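Local coordinates for putative pore-forming toxin (Bacteroides vulgatus ATCC 8482, PDB 3KOG), which is of unknown function but is possibly a pore-forming toxin, a role not yet established, at residues M188-V193 with V213-T218. Residues are numbered along the deposited sequence; the frame is centred on the assembly and turned at random.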
HETATM    1  N   MSE A 188      -8.381  -2.438   2.548  1.00 14.71           N
HETATM    2  CA  MSE A 188      -8.046  -1.535   3.618  1.00 14.51           C
HETATM    3  C   MSE A 188      -8.489  -0.106   3.186  1.00 14.86           C
HETATM    4  O   MSE A 188      -8.281   0.292   2.019  1.00 14.18           O
HETATM    5  CB  MSE A 188      -6.513  -1.531   3.805  1.00 14.62           C
HETATM    6  CG  MSE A 188      -5.833  -2.919   3.962  1.00 15.60           C
HETATM    7 SE   MSE A 188      -6.611  -3.878   5.441  0.75 14.80          SE
HETATM    8  CE  MSE A 188      -6.360  -2.588   6.836  1.00 13.56           C
ATOM      9  N   LYS A 189      -9.167   0.592   4.091  1.00 14.14           N
ATOM     10  CA  LYS A 189      -9.583   1.988   3.915  1.00 14.82           C
ATOM     11  C   LYS A 189      -8.827   2.813   4.936  1.00 13.68           C
ATOM     12  O   LYS A 189      -8.932   2.564   6.125  1.00 14.56           O
ATOM     13  CB  LYS A 189     -11.080   2.156   4.142  1.00 14.94           C
ATOM     14  CG  LYS A 189     -11.524   3.632   3.967  1.00 17.98           C
ATOM     15  CD  LYS A 189     -13.011   3.802   4.059  1.00 19.07           C
ATOM     16  CE  LYS A 189     -13.465   4.064   5.456  1.00 21.73           C
ATOM     17  NZ  LYS A 189     -14.847   4.668   5.437  1.00 22.04           N
ATOM     18  N   THR A 190      -7.998   3.743   4.472  1.00 14.05           N
ATOM     19  CA  THR A 190      -7.181   4.541   5.338  1.00 11.99           C
ATOM     20  C   THR A 190      -7.739   5.997   5.246  1.00 13.02           C
ATOM     21  O   THR A 190      -7.852   6.536   4.160  1.00 12.33           O
ATOM     22  CB  THR A 190      -5.717   4.475   4.953  1.00 12.90           C
ATOM     23  OG1 THR A 190      -5.180   3.138   5.082  1.00 13.45           O
ATOM     24  CG2 THR A 190      -4.875   5.434   5.785  1.00 11.53           C
ATOM     25  N   THR A 191      -8.117   6.587   6.374  1.00 11.03           N
ATOM     26  CA  THR A 191      -8.584   7.974   6.460  1.00 11.99           C
ATOM     27  C   THR A 191      -7.438   8.826   7.035  1.00 12.45           C
ATOM     28  O   THR A 191      -6.953   8.567   8.139  1.00 13.29           O
ATOM     29  CB  THR A 191      -9.853   8.125   7.324  1.00 12.13           C
ATOM     30  OG1 THR A 191     -10.850   7.179   6.853  1.00 11.96           O
ATOM     31  CG2 THR A 191     -10.435   9.633   7.260  1.00 14.27           C
ATOM     32  N   SER A 192      -7.002   9.805   6.244  1.00 12.34           N
ATOM     33  CA  SER A 192      -5.872  10.661   6.567  1.00 12.28           C
ATOM     34  C   SER A 192      -6.239  12.135   6.456  1.00 11.22           C
ATOM     35  O   SER A 192      -6.905  12.535   5.506  1.00 11.81           O
ATOM     36  CB  SER A 192      -4.700  10.332   5.641  1.00 11.54           C
ATOM     37  OG  SER A 192      -4.310   8.946   5.713  1.00 14.60           O
ATOM     38  N   VAL A 193      -5.756  12.935   7.383  1.00  9.34           N
ATOM     39  CA  VAL A 193      -6.019  14.369   7.414  1.00 10.17           C
ATOM     40  C   VAL A 193      -4.688  15.022   7.085  1.00  9.35           C
ATOM     41  O   VAL A 193      -3.665  14.670   7.682  1.00  9.22           O
ATOM     42  CB  VAL A 193      -6.495  14.840   8.809  1.00 10.74           C
ATOM     43  CG1 VAL A 193      -6.539  16.382   8.897  1.00 11.82           C
ATOM     44  CG2 VAL A 193      -7.845  14.169   9.205  1.00 13.23           C
ATOM     45  N   VAL A 213      -8.604  12.581   3.311  1.00 10.93           N
ATOM     46  CA  VAL A 213      -8.549  11.606   2.226  1.00 10.81           C
ATOM     47  C   VAL A 213      -8.873  10.174   2.669  1.00 10.59           C
ATOM     48  O   VAL A 213      -8.271   9.670   3.628  1.00  9.29           O
ATOM     49  CB  VAL A 213      -7.176  11.584   1.621  1.00 10.73           C
ATOM     50  CG1 VAL A 213      -7.143  10.617   0.423  1.00  7.98           C
ATOM     51  CG2 VAL A 213      -6.746  13.046   1.239  1.00  9.29           C
ATOM     52  N   ASP A 214      -9.757   9.509   1.933  1.00  9.52           N
ATOM     53  CA  ASP A 214      -9.882   8.072   2.071  1.00 10.98           C
ATOM     54  C   ASP A 214      -9.085   7.411   0.966  1.00 11.11           C
ATOM     55  O   ASP A 214      -9.272   7.700  -0.217  1.00 10.36           O
ATOM     56  CB  ASP A 214     -11.341   7.589   1.968  1.00 11.61           C
ATOM     57  CG  ASP A 214     -12.147   7.802   3.239  1.00 14.98           C
ATOM     58  OD1 ASP A 214     -11.602   8.120   4.335  1.00 18.08           O
ATOM     59  OD2 ASP A 214     -13.357   7.558   3.139  1.00 15.26           O
ATOM     60  N   SER A 215      -8.149   6.565   1.352  1.00 10.89           N
ATOM     61  CA  SER A 215      -7.302   5.874   0.397  1.00 12.14           C
ATOM     62  C   SER A 215      -7.428   4.359   0.641  1.00 12.97           C
ATOM     63  O   SER A 215      -7.623   3.897   1.781  1.00 13.04           O
ATOM     64  CB  SER A 215      -5.821   6.299   0.483  1.00 11.76           C
ATOM     65  OG  SER A 215      -5.249   6.100   1.739  1.00 13.74           O
ATOM     66  N   TYR A 216      -7.285   3.623  -0.445  1.00 12.22           N
ATOM     67  CA  TYR A 216      -7.598   2.210  -0.466  1.00 11.98           C
ATOM     68  C   TYR A 216      -6.439   1.427  -0.972  1.00 11.56           C
ATOM     69  O   TYR A 216      -5.782   1.854  -1.890  1.00 11.25           O
ATOM     70  CB  TYR A 216      -8.801   1.934  -1.364  1.00 12.22           C
ATOM     71  CG  TYR A 216     -10.049   2.614  -0.882  1.00 13.40           C
ATOM     72  CD1 TYR A 216     -10.325   3.935  -1.239  1.00 15.54           C
ATOM     73  CD2 TYR A 216     -10.913   1.969  -0.022  1.00 15.83           C
ATOM     74  CE1 TYR A 216     -11.414   4.579  -0.762  1.00 16.05           C
ATOM     75  CE2 TYR A 216     -12.045   2.603   0.450  1.00 16.34           C
ATOM     76  CZ  TYR A 216     -12.288   3.907   0.063  1.00 18.17           C
ATOM     77  OH  TYR A 216     -13.388   4.558   0.541  1.00 21.32           O
ATOM     78  N   ASN A 217      -6.177   0.274  -0.361  1.00 11.17           N
ATOM     79  CA  ASN A 217      -5.182  -0.660  -0.890  1.00 12.08           C
ATOM     80  C   ASN A 217      -5.546  -2.091  -0.475  1.00 11.66           C
ATOM     81  O   ASN A 217      -6.420  -2.276   0.349  1.00 11.41           O
ATOM     82  CB  ASN A 217      -3.752  -0.300  -0.460  1.00 11.49           C
ATOM     83  CG  ASN A 217      -3.481  -0.527   1.009  1.00 14.12           C
ATOM     84  OD1 ASN A 217      -4.135   0.043   1.866  1.00 17.73           O
ATOM     85  ND2 ASN A 217      -2.497  -1.373   1.307  1.00 14.98           N
ATOM     86  N   THR A 218      -4.858  -3.058  -1.033  1.00 10.20           N
ATOM     87  CA  THR A 218      -5.286  -4.452  -0.896  1.00 11.07           C
ATOM     88  C   THR A 218      -4.146  -5.303  -0.339  1.00 10.61           C
ATOM     89  O   THR A 218      -2.980  -5.139  -0.764  1.00 10.78           O
ATOM     90  CB  THR A 218      -5.772  -4.966  -2.209  1.00 10.26           C
ATOM     91  OG1 THR A 218      -6.849  -4.151  -2.713  1.00 10.44           O
ATOM     92  CG2 THR A 218      -6.266  -6.442  -2.120  1.00  8.70           C
TER
HETATM   93  O   HOH W   1     -14.854   7.598   5.398  1.00 37.32           O
HETATM   94  O   HOH W   2      -5.519   2.244   2.554  1.00 18.60           O
HETATM   95  O   HOH W   3      -5.601   8.327   3.368  1.00 19.59           O
HETATM   96  O   HOH W   4      -3.723   0.371   4.810  1.00 31.23           O
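Thr191 gives its hydroxyl proton to Asp214, OG1 lying 2.8 Å from OD1 on the syn side of the carboxylate and 33° out of its plane. Thr191 runs alongside the aspartate, and its chi1 of -52° sets OG1 beside the backbone N, where it meets Asp214 OD1. Lys189 NZ and Asp214 OD2 form a long salt bridge of 4.0 Å, and a water that accepts from NZ and donates to OD2 completes the link. Beneath these side chains, antiparallel strands 188-193 and 213-218 are joined by six backbone hydrogen bonds, in the hydrogen-bonded pairs Met188-Asn217, Thr190-Ser215 and Ser192-Val213. On the face carrying Thr190, Ser192, Ser215 and Asn217, waters span the strands: one links Ser192 OG, Ser215 OG and Thr190 O, another Thr190 OG1 and Asn217 OD1. Ser107 and Ser105 of strand 98-120 also bond the hydroxyls of Thr190 and Ser192, respectively. Packing rests chiefly on the Lys189 methylenes beside the Tyr216 ring, Lys189 CG 3.7 Å from Tyr216 CE2, while Glu139 receives the tyrosine hydroxyl. In this part of the beta hairpin the backbone bonds set the register, while strand 188-193 holds both Asp214 oxygens, Thr191 at one, Lys189 and its water at the other.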